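Local coordinates for beta-N-acetylhexosaminidase (Bacteroides fragilis, PDB 4PYS), which probably hydrolyses terminal beta-linked N-acetylhexosamine residues from glycans or glycoconjugates, as a family 20 glycoside hydrolase, at residues F135-G140 against S147-Y152; K151-A156 against K207-Y212; S433-D438 against D447-P452; F164-T169 against R279-A284. One frame throughout, in Å; residues are numbered along the deposited sequence.

Contact 1: F135-G140 against S147-Y152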
# COMPACT_ATOMS: atom_id res chain seq x y z
N PHE A 135 1.20 -1.16 -1.16
CA PHE A 135 1.85 -0.09 -1.90
C PHE A 135 1.51 1.19 -1.17
O PHE A 135 0.35 1.40 -0.82
CB PHE A 135 1.31 0.01 -3.33
CG PHE A 135 1.79 1.23 -4.07
CD1 PHE A 135 3.12 1.33 -4.45
CD2 PHE A 135 0.92 2.27 -4.36
CE1 PHE A 135 3.59 2.44 -5.14
CE2 PHE A 135 1.38 3.41 -5.06
CZ PHE A 135 2.72 3.49 -5.43
N MSE A 136 2.52 2.02 -0.93
CA MSE A 136 2.31 3.32 -0.28
C MSE A 136 2.52 4.48 -1.24
O MSE A 136 3.50 4.50 -1.99
CB MSE A 136 3.31 3.49 0.87
CG MSE A 136 3.00 4.73 1.72
SE MSE A 136 4.58 5.52 2.52
CE MSE A 136 5.17 6.55 0.99
N LEU A 137 1.61 5.46 -1.20
CA LEU A 137 1.80 6.68 -1.98
C LEU A 137 1.89 7.86 -1.03
O LEU A 137 1.09 7.97 -0.10
CB LEU A 137 0.64 6.89 -2.97
CG LEU A 137 0.76 8.13 -3.87
CD1 LEU A 137 2.00 8.07 -4.74
CD2 LEU A 137 -0.49 8.27 -4.72
N ASP A 138 2.88 8.71 -1.27
CA ASP A 138 3.10 9.92 -0.48
C ASP A 138 2.21 11.02 -1.04
O ASP A 138 2.53 11.65 -2.05
CB ASP A 138 4.58 10.31 -0.60
CG ASP A 138 4.94 11.58 0.16
OD1 ASP A 138 4.08 12.26 0.79
OD2 ASP A 138 6.14 11.92 0.11
N SER A 139 1.07 11.22 -0.38
CA SER A 139 0.15 12.32 -0.68
C SER A 139 0.34 13.44 0.34
O SER A 139 -0.52 14.30 0.47
CB SER A 139 -1.30 11.84 -0.62
OG SER A 139 -1.56 10.84 -1.59
N GLY A 140 1.44 13.43 1.08
CA GLY A 140 1.71 14.53 2.00
C GLY A 140 2.50 15.63 1.30
O GLY A 140 2.11 16.80 1.30
N SER A 147 -8.82 10.87 -8.98
CA SER A 147 -8.73 9.86 -10.05
C SER A 147 -7.35 9.19 -10.08
O SER A 147 -7.22 8.04 -10.50
CB SER A 147 -9.08 10.46 -11.41
OG SER A 147 -8.21 11.52 -11.74
N THR A 148 -6.33 9.92 -9.64
CA THR A 148 -4.97 9.37 -9.59
C THR A 148 -4.78 8.46 -8.38
O THR A 148 -4.12 7.42 -8.48
CB THR A 148 -3.91 10.50 -9.62
OG1 THR A 148 -4.02 11.21 -10.86
CG2 THR A 148 -2.50 9.93 -9.49
N ILE A 149 -5.35 8.84 -7.24
CA ILE A 149 -5.37 7.92 -6.10
C ILE A 149 -6.05 6.61 -6.53
O ILE A 149 -5.55 5.51 -6.26
CB ILE A 149 -6.12 8.52 -4.90
CG1 ILE A 149 -5.47 9.84 -4.46
CG2 ILE A 149 -6.16 7.50 -3.74
CD1 ILE A 149 -4.05 9.66 -3.91
N LYS A 150 -7.18 6.72 -7.22
CA LYS A 150 -7.88 5.52 -7.70
C LYS A 150 -7.02 4.68 -8.64
O LYS A 150 -7.04 3.45 -8.56
CB LYS A 150 -9.19 5.90 -8.41
CG LYS A 150 -10.28 6.37 -7.45
CD LYS A 150 -11.53 6.76 -8.22
CE LYS A 150 -12.64 7.18 -7.28
NZ LYS A 150 -13.84 7.59 -8.05
N LYS A 151 -6.26 5.34 -9.50
CA LYS A 151 -5.38 4.64 -10.44
C LYS A 151 -4.40 3.72 -9.73
O LYS A 151 -4.14 2.60 -10.18
CB LYS A 151 -4.62 5.65 -11.30
CG LYS A 151 -3.44 5.04 -12.10
CD LYS A 151 -2.83 6.07 -13.05
CE LYS A 151 -1.61 5.48 -13.81
NZ LYS A 151 -1.04 6.48 -14.78
N TYR A 152 -3.85 4.19 -8.61
CA TYR A 152 -2.86 3.37 -7.91
C TYR A 152 -3.48 2.33 -6.98
O TYR A 152 -2.88 1.28 -6.72
CB TYR A 152 -1.81 4.26 -7.23
CG TYR A 152 -1.04 4.96 -8.31
CD1 TYR A 152 -0.19 4.25 -9.14
CD2 TYR A 152 -1.21 6.32 -8.55
CE1 TYR A 152 0.49 4.87 -10.17
CE2 TYR A 152 -0.52 6.95 -9.57
CZ TYR A 152 0.32 6.23 -10.38
OH TYR A 152 0.98 6.86 -11.40
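In the beta-alpha-beta unit that opens the TIM barrel of the catalytic domain, F135 and L137 of strand 132-138, and S139 in the loop just after it, meet I149 and Y152 on the helix that returns across them. The segment axes run nearly antiparallel, at 159°, and approach to 10.4 Å. F135 and L137 both have CG anti to the backbone N (chi1 171° in F135), which carries their side chains out from the strand to the helix. The F135 ring reaches Y152 at the root of its side chain, CE2 lying 4.0 Å from CB. L137 works through one branch: its CD2 is 3.9 Å from I149 CD1 and 4.4 Å from Y152 CD2, bridging successive turns of the helix. I149 leaves its helix beside the strand, and its bent chain turns CD1 inward until it is 3.6 Å from S139 OG. That hydroxyl is hydrogen-bonded to Q144 OE1 and W166 NE1, and the methyl merely packs against it. Y152 OH is hydrogen-bonded to D447 OD1, which fixes the far end of the ring, while K151 CG lies over one ring face. Where the strand gives way to loop, D138 OD1 accepts from G140 N at 2.9 Å, an Asx turn. Outward strand residues buried under the following helix are the basic layer of a TIM barrel.

Contact 2: K151-A156 against K207-Y212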
# COMPACT_ATOMS: atom_id res chain seq x y z
N LYS A 151 -6.26 5.34 -9.50
CA LYS A 151 -5.38 4.64 -10.44
C LYS A 151 -4.40 3.72 -9.73
O LYS A 151 -4.14 2.60 -10.18
CB LYS A 151 -4.62 5.65 -11.30
CG LYS A 151 -3.44 5.04 -12.10
CD LYS A 151 -2.83 6.07 -13.05
CE LYS A 151 -1.61 5.48 -13.81
NZ LYS A 151 -1.04 6.48 -14.78
N TYR A 152 -3.85 4.19 -8.61
CA TYR A 152 -2.86 3.37 -7.91
C TYR A 152 -3.48 2.33 -6.98
O TYR A 152 -2.88 1.28 -6.72
CB TYR A 152 -1.81 4.26 -7.23
CG TYR A 152 -1.04 4.96 -8.31
CD1 TYR A 152 -0.19 4.25 -9.14
CD2 TYR A 152 -1.21 6.32 -8.55
CE1 TYR A 152 0.49 4.87 -10.17
CE2 TYR A 152 -0.52 6.95 -9.57
CZ TYR A 152 0.32 6.23 -10.38
OH TYR A 152 0.98 6.86 -11.40
N ILE A 153 -4.70 2.60 -6.51
CA ILE A 153 -5.46 1.57 -5.82
C ILE A 153 -5.81 0.46 -6.82
O ILE A 153 -5.67 -0.74 -6.52
CB ILE A 153 -6.74 2.16 -5.23
CG1 ILE A 153 -6.38 3.03 -4.02
CG2 ILE A 153 -7.75 1.05 -4.86
CD1 ILE A 153 -7.55 3.84 -3.44
N ASP A 154 -6.24 0.86 -8.01
CA ASP A 154 -6.54 -0.11 -9.06
C ASP A 154 -5.29 -0.91 -9.42
O ASP A 154 -5.35 -2.13 -9.64
CB ASP A 154 -7.08 0.63 -10.29
CG ASP A 154 -7.86 -0.27 -11.23
OD1 ASP A 154 -8.68 -1.09 -10.75
OD2 ASP A 154 -7.65 -0.14 -12.45
N MSE A 155 -4.14 -0.24 -9.47
CA MSE A 155 -2.87 -0.93 -9.74
C MSE A 155 -2.58 -1.97 -8.67
O MSE A 155 -2.19 -3.11 -8.96
CB MSE A 155 -1.71 0.06 -9.80
CG MSE A 155 -0.37 -0.64 -9.93
SE MSE A 155 1.11 0.50 -9.39
CE MSE A 155 0.77 0.45 -7.48
N ALA A 156 -2.78 -1.60 -7.42
CA ALA A 156 -2.48 -2.50 -6.31
C ALA A 156 -3.31 -3.77 -6.45
O ALA A 156 -2.80 -4.87 -6.32
CB ALA A 156 -2.76 -1.80 -4.97
N LYS A 207 -14.64 8.77 1.55
CA LYS A 207 -15.69 7.77 1.48
C LYS A 207 -15.75 7.13 0.09
O LYS A 207 -15.89 5.92 -0.03
CB LYS A 207 -17.05 8.37 1.83
CG LYS A 207 -18.14 7.32 1.99
CD LYS A 207 -19.48 7.97 2.28
CE LYS A 207 -20.56 6.92 2.44
NZ LYS A 207 -21.84 7.35 1.79
N GLU A 208 -15.63 7.96 -0.95
CA GLU A 208 -15.61 7.48 -2.33
C GLU A 208 -14.42 6.54 -2.55
O GLU A 208 -14.56 5.46 -3.12
CB GLU A 208 -15.53 8.66 -3.30
CG GLU A 208 -15.47 8.27 -4.79
CD GLU A 208 -15.30 9.47 -5.72
OE1 GLU A 208 -15.21 10.62 -5.22
OE2 GLU A 208 -15.26 9.26 -6.95
N ILE A 209 -13.25 6.96 -2.09
CA ILE A 209 -12.02 6.17 -2.23
C ILE A 209 -12.09 4.84 -1.48
O ILE A 209 -11.68 3.80 -2.01
CB ILE A 209 -10.81 7.01 -1.81
CG1 ILE A 209 -10.48 8.01 -2.93
CG2 ILE A 209 -9.61 6.14 -1.50
CD1 ILE A 209 -9.69 9.21 -2.48
N ILE A 210 -12.63 4.87 -0.27
CA ILE A 210 -12.79 3.63 0.50
C ILE A 210 -13.71 2.64 -0.22
O ILE A 210 -13.44 1.44 -0.23
CB ILE A 210 -13.36 3.92 1.91
CG1 ILE A 210 -12.34 4.70 2.73
CG2 ILE A 210 -13.71 2.61 2.63
CD1 ILE A 210 -11.10 3.92 3.01
N GLY A 211 -14.80 3.15 -0.80
CA GLY A 211 -15.73 2.29 -1.51
C GLY A 211 -15.10 1.72 -2.76
O GLY A 211 -15.25 0.54 -3.07
N TYR A 212 -14.37 2.56 -3.49
CA TYR A 212 -13.67 2.13 -4.70
C TYR A 212 -12.67 1.03 -4.39
O TYR A 212 -12.56 0.02 -5.10
CB TYR A 212 -12.96 3.34 -5.32
CG TYR A 212 -12.21 3.06 -6.61
CD1 TYR A 212 -12.87 3.11 -7.83
CD2 TYR A 212 -10.85 2.77 -6.61
CE1 TYR A 212 -12.19 2.86 -9.02
CE2 TYR A 212 -10.16 2.52 -7.80
CZ TYR A 212 -10.84 2.57 -9.00
OH TYR A 212 -10.18 2.33 -10.18
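I153 lies at the middle of this helix-to-helix contact, with one branch on I209 and the other on Y212. Its CD1 meets I209 CG2 at 3.6 Å, the two side chains crossing at about a right angle. CG2 of I153 sits near the plane of the Y212 ring, 4.0 Å from CD2, so the aromatic is met at its edge, the two side chains lying alongside and pointing opposite ways. Y212 keeps CG anti to its backbone nitrogen (chi1 -178°), and this sends the ring across the gap to the neighbouring helix. There its OH rests 3.5 Å from D154 CB, with the carboxylate turned 59° from the ring plane. The backbone N of D154 also lies along this ring edge.

The second shell is polar. D154 OD1 makes a salt bridge with R216 and OD2 another with K49, so the buried carboxylate has a basic partner on each oxygen, which would largely balance its charge. R216 also holds Y212, through a cation-pi contact with the ring and a hydrogen bond from NE to the Y212 carbonyl, and thereby ties both residues into one cluster.

The segment axes are nearly parallel, 19° apart and 10.8 Å at closest approach, as suits adjacent helices on the outside of a TIM barrel. Underneath, I153 packs on F164 and I209 on W166, so helices 146-158 and 203-214 lie side by side over strand 163-170.

Contact 3: S433-D438 against D447-P452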
# COMPACT_ATOMS: atom_id res chain seq x y z
N SER A 433 5.84 -1.72 -0.61
CA SER A 433 6.53 -1.00 -1.66
C SER A 433 6.10 0.44 -1.47
O SER A 433 5.01 0.69 -0.94
CB SER A 433 6.09 -1.50 -3.02
OG SER A 433 4.67 -1.50 -3.14
N ALA A 434 6.93 1.40 -1.87
CA ALA A 434 6.60 2.79 -1.60
C ALA A 434 7.00 3.73 -2.71
O ALA A 434 8.01 3.52 -3.41
CB ALA A 434 7.23 3.25 -0.30
N LEU A 435 6.23 4.80 -2.85
CA LEU A 435 6.59 5.87 -3.77
C LEU A 435 6.52 7.18 -3.00
O LEU A 435 5.44 7.76 -2.85
CB LEU A 435 5.63 5.88 -4.96
CG LEU A 435 5.98 6.75 -6.18
CD1 LEU A 435 5.87 8.26 -5.94
CD2 LEU A 435 7.39 6.42 -6.69
N TRP A 436 7.67 7.64 -2.50
CA TRP A 436 7.75 8.91 -1.80
C TRP A 436 7.88 10.01 -2.84
O TRP A 436 8.55 9.84 -3.85
CB TRP A 436 8.98 8.94 -0.89
CG TRP A 436 8.89 7.93 0.21
CD1 TRP A 436 9.39 6.66 0.21
CD2 TRP A 436 8.22 8.10 1.47
NE1 TRP A 436 9.08 6.03 1.40
CE2 TRP A 436 8.37 6.90 2.19
CE3 TRP A 436 7.52 9.16 2.06
CZ2 TRP A 436 7.83 6.72 3.47
CZ3 TRP A 436 7.00 8.98 3.33
CH2 TRP A 436 7.16 7.77 4.02
N THR A 437 7.25 11.15 -2.59
CA THR A 437 7.24 12.22 -3.59
C THR A 437 8.19 13.38 -3.29
O THR A 437 8.00 14.50 -3.78
CB THR A 437 5.79 12.69 -3.90
OG1 THR A 437 5.10 13.04 -2.69
CG2 THR A 437 5.01 11.57 -4.59
N ASP A 438 9.24 13.11 -2.50
CA ASP A 438 10.31 14.09 -2.26
C ASP A 438 10.85 14.65 -3.58
O ASP A 438 10.90 13.94 -4.59
CB ASP A 438 11.51 13.43 -1.56
CG ASP A 438 11.14 12.71 -0.28
OD1 ASP A 438 10.06 12.08 -0.24
OD2 ASP A 438 11.94 12.77 0.67
N ASP A 447 4.63 7.08 -12.83
CA ASP A 447 4.71 5.76 -13.47
C ASP A 447 6.13 5.34 -13.86
O ASP A 447 6.48 4.17 -13.75
CB ASP A 447 3.82 5.71 -14.72
CG ASP A 447 2.35 5.56 -14.40
OD1 ASP A 447 2.02 5.31 -13.22
OD2 ASP A 447 1.52 5.70 -15.32
N ARG A 448 6.96 6.29 -14.31
CA ARG A 448 8.29 5.91 -14.79
C ARG A 448 9.19 5.44 -13.65
O ARG A 448 10.20 4.78 -13.88
CB ARG A 448 8.94 7.06 -15.56
CG ARG A 448 9.44 8.19 -14.67
CD ARG A 448 9.82 9.39 -15.51
NE ARG A 448 8.65 10.22 -15.83
CZ ARG A 448 8.73 11.43 -16.36
NH1 ARG A 448 9.92 11.95 -16.64
NH2 ARG A 448 7.63 12.13 -16.60
N ARG A 449 8.80 5.77 -12.42
CA ARG A 449 9.48 5.27 -11.23
C ARG A 449 8.89 3.95 -10.75
O ARG A 449 9.60 3.02 -10.35
CB ARG A 449 9.35 6.31 -10.10
CG ARG A 449 10.23 7.53 -10.26
CD ARG A 449 9.62 8.74 -9.54
NE ARG A 449 10.57 9.85 -9.50
CZ ARG A 449 10.86 10.62 -10.54
NH1 ARG A 449 10.26 10.42 -11.71
NH2 ARG A 449 11.75 11.59 -10.41
N VAL A 450 7.56 3.86 -10.79
CA VAL A 450 6.87 2.70 -10.26
C VAL A 450 7.05 1.45 -11.13
O VAL A 450 7.33 0.37 -10.61
CB VAL A 450 5.38 3.01 -10.07
CG1 VAL A 450 4.61 1.74 -9.69
CG2 VAL A 450 5.21 4.08 -8.98
N PHE A 451 6.92 1.61 -12.45
CA PHE A 451 7.05 0.48 -13.40
C PHE A 451 8.37 0.52 -14.14
O PHE A 451 8.78 1.59 -14.60
CB PHE A 451 5.92 0.54 -14.43
CG PHE A 451 4.58 0.18 -13.87
CD1 PHE A 451 3.77 1.16 -13.30
CD2 PHE A 451 4.14 -1.13 -13.89
CE1 PHE A 451 2.54 0.82 -12.76
CE2 PHE A 451 2.90 -1.47 -13.35
CZ PHE A 451 2.11 -0.49 -12.79
N PRO A 452 9.00 -0.64 -14.36
CA PRO A 452 8.51 -1.99 -14.06
C PRO A 452 8.93 -2.54 -12.71
O PRO A 452 8.58 -3.67 -12.43
CB PRO A 452 9.18 -2.85 -15.15
CG PRO A 452 10.50 -2.15 -15.38
CD PRO A 452 10.19 -0.67 -15.24
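L435, the last residue of its strand, and V450, at the end of the short helix 447-450, bring the two backbones together with 7.2 Å between their CA atoms. Three buried side chains make the contact, and L435 is common to both pairs. With CG anti to its backbone N (chi1 -169°), it stands off the strand toward the helix, and CD2 settles 3.9 Å from R449 CB and equally 3.9 Å from V450 CG2. The same valine methyl is 3.9 Å from L435 CG, so it lies along the CG-CD2 bond of the leucine, on that one branch. Both helix side chains run roughly perpendicular to that of the leucine.

V450 divides its two methyls: CG2, beside the backbone N, serves the leucine, while CG1 turns to M155 on helix 146-158. R449 lends only the base of its side chain here. From CG onward its chain is extended and carries the guanidinium past the leucine, where NH1 donates to the carbonyls of W505 and M445 and the group forms a cation-pi contact with W398. The arginine therefore links the apolar layer to the C-terminal tail of the chain.

The single helical turn is closed by F451 N bonding to D447 O at 2.9 Å, and the chain then passes through a cis peptide before P452 into helix 453-462. D447 OD2 pairs with K151 NZ, fastening the turn to helix 146-158. Strand 428-435 itself lies beside strand 132-138 in the barrel sheet, with L435 also touching F135 and L137.

Contact 4: F164-T169 against R279-A284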
# COMPACT_ATOMS: atom_id res chain seq x y z
N PHE A 164 -3.49 -0.51 0.50
CA PHE A 164 -2.97 0.73 -0.07
C PHE A 164 -2.68 1.62 1.13
O PHE A 164 -3.59 1.99 1.87
CB PHE A 164 -4.00 1.38 -0.99
CG PHE A 164 -3.59 2.75 -1.51
CD1 PHE A 164 -2.66 2.86 -2.54
CD2 PHE A 164 -4.14 3.90 -0.98
CE1 PHE A 164 -2.28 4.12 -3.03
CE2 PHE A 164 -3.77 5.17 -1.44
CZ PHE A 164 -2.84 5.28 -2.47
N HIS A 165 -1.40 1.94 1.32
CA HIS A 165 -0.95 2.72 2.47
C HIS A 165 -0.93 4.18 2.02
O HIS A 165 -0.20 4.54 1.10
CB HIS A 165 0.44 2.19 2.85
CG HIS A 165 1.16 2.97 3.89
ND1 HIS A 165 2.43 2.62 4.32
CD2 HIS A 165 0.83 4.07 4.60
CE1 HIS A 165 2.85 3.48 5.23
NE2 HIS A 165 1.89 4.37 5.43
N TRP A 166 -1.78 5.01 2.62
CA TRP A 166 -1.99 6.37 2.14
C TRP A 166 -1.32 7.35 3.11
O TRP A 166 -1.82 7.59 4.20
CB TRP A 166 -3.50 6.66 2.06
CG TRP A 166 -3.88 7.78 1.13
CD1 TRP A 166 -3.04 8.52 0.33
CD2 TRP A 166 -5.20 8.29 0.90
NE1 TRP A 166 -3.78 9.46 -0.37
CE2 TRP A 166 -5.10 9.33 -0.04
CE3 TRP A 166 -6.46 7.97 1.42
CZ2 TRP A 166 -6.22 10.07 -0.48
CZ3 TRP A 166 -7.57 8.68 0.98
CH2 TRP A 166 -7.44 9.73 0.05
N HIS A 167 -0.17 7.88 2.71
CA HIS A 167 0.63 8.76 3.55
C HIS A 167 0.04 10.15 3.37
O HIS A 167 0.34 10.83 2.39
CB HIS A 167 2.10 8.69 3.10
CG HIS A 167 3.05 9.46 3.98
ND1 HIS A 167 3.63 8.91 5.11
CD2 HIS A 167 3.55 10.71 3.87
CE1 HIS A 167 4.42 9.81 5.68
NE2 HIS A 167 4.39 10.91 4.94
N LEU A 168 -0.80 10.56 4.32
CA LEU A 168 -1.68 11.71 4.16
C LEU A 168 -1.20 12.99 4.82
O LEU A 168 -1.75 14.06 4.57
CB LEU A 168 -3.06 11.39 4.75
CG LEU A 168 -3.93 10.48 3.88
CD1 LEU A 168 -4.94 9.74 4.75
CD2 LEU A 168 -4.63 11.32 2.84
N THR A 169 -0.20 12.90 5.70
CA THR A 169 0.23 14.08 6.44
C THR A 169 1.73 14.18 6.41
O THR A 169 2.44 13.18 6.54
CB THR A 169 -0.23 14.06 7.91
OG1 THR A 169 0.51 13.05 8.62
CG2 THR A 169 -1.73 13.76 8.00
N ARG A 279 -13.33 6.57 12.22
CA ARG A 279 -14.68 6.57 11.66
C ARG A 279 -14.65 6.45 10.15
O ARG A 279 -15.50 5.78 9.55
CB ARG A 279 -15.42 7.85 12.03
CG ARG A 279 -15.72 7.99 13.50
CD ARG A 279 -16.54 9.25 13.74
NE ARG A 279 -15.97 10.07 14.80
CZ ARG A 279 -16.08 11.39 14.86
NH1 ARG A 279 -15.52 12.05 15.87
NH2 ARG A 279 -16.74 12.05 13.91
N MSE A 280 -13.66 7.10 9.53
CA MSE A 280 -13.56 7.17 8.08
C MSE A 280 -12.91 5.94 7.48
O MSE A 280 -13.31 5.49 6.40
CB MSE A 280 -12.74 8.40 7.65
CG MSE A 280 -13.42 9.73 7.87
SE MSE A 280 -12.36 11.05 6.94
CE MSE A 280 -10.94 11.27 8.28
N PHE A 281 -11.89 5.42 8.16
CA PHE A 281 -11.10 4.31 7.63
C PHE A 281 -11.36 3.06 8.46
O PHE A 281 -10.86 2.94 9.58
CB PHE A 281 -9.60 4.65 7.69
CG PHE A 281 -9.19 5.79 6.78
CD1 PHE A 281 -9.24 7.11 7.22
CD2 PHE A 281 -8.72 5.53 5.50
CE1 PHE A 281 -8.85 8.16 6.38
CE2 PHE A 281 -8.33 6.57 4.66
CZ PHE A 281 -8.40 7.89 5.10
N PRO A 282 -12.12 2.11 7.90
CA PRO A 282 -12.44 0.89 8.67
C PRO A 282 -11.25 -0.06 8.83
O PRO A 282 -11.37 -1.05 9.56
CB PRO A 282 -13.54 0.23 7.83
CG PRO A 282 -13.29 0.72 6.42
CD PRO A 282 -12.82 2.15 6.60
N SER A 283 -10.13 0.24 8.18
CA SER A 283 -8.90 -0.56 8.27
C SER A 283 -8.55 -0.98 9.70
O SER A 283 -8.52 -0.16 10.61
CB SER A 283 -7.72 0.23 7.69
OG SER A 283 -6.50 -0.46 7.88
N ALA A 284 -8.27 -2.27 9.89
CA ALA A 284 -7.83 -2.78 11.17
C ALA A 284 -6.49 -2.18 11.59
O ALA A 284 -6.13 -2.18 12.79
CB ALA A 284 -7.73 -4.30 11.12
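W166 on strand 163-170 of the TIM barrel and L168 at the break in that strand receive F281, the residue at which the chain leaves helix 264-280. The tight part is a small aromatic and aliphatic cluster. The two aromatics meet edge on: W166 CE3 is 4.0 Å from F281 CE2 and 4.2 Å from F281 CZ, with CE3 and CE2 each lying near the plane of the other ring, so neither face is used in this meeting. L168 and F281 point at each other, and L168 CD1 touches F281 CZ at 3.9 Å. The other leucine methyl, L168 CD2, lies 3.5 Å above the plane of the W166 ring, over its centre. One leucine thus covers one face of the indole and abuts the phenylalanine at once, and the tip of the phenylalanine abuts the flank of the stacked pair, touching both. F281 reaches this place with CG beside its backbone N, chi1 -66°. Further cover comes from V206 and I210 on helix 203-214 and from V220 and P222 on strand 219-223, so F281 is enclosed by that helix and strand as well as by W166 and L168.

Away from this ring the contact quickly thins. R279, P282 and A284 are exposed and lie well clear of the strand, and the two segments together bury just 93 Å². The turn leading to strand 285-287 is nevertheless tied down, with R336 NH1 donating a hydrogen bond to F281 O.

Overall arrangement
All four contacts belong to the TIM barrel. Contacts 1 and 2 share K151 and Y152 of helix 146-158, with centres 8 Å apart, and a salt bridge from K150 NZ to E208 OE2 joins them. Contact 3 flanks contact 1 through neighbouring strands, 10 Å between centres; contact 4 lies about 12 Å from both contacts 1 and 2, with I209 CD1 3.4 Å from W166 CH2. Contacts 3 and 4 are farthest apart, about 20 Å between centres, yet W436 CZ3 comes within 3.6 Å of H167 CE1. D138, H167 and W436 gather at the C-terminal ends of the strands, where family 20 enzymes have their active site. The four-cysteine zinc site involves none of these segments.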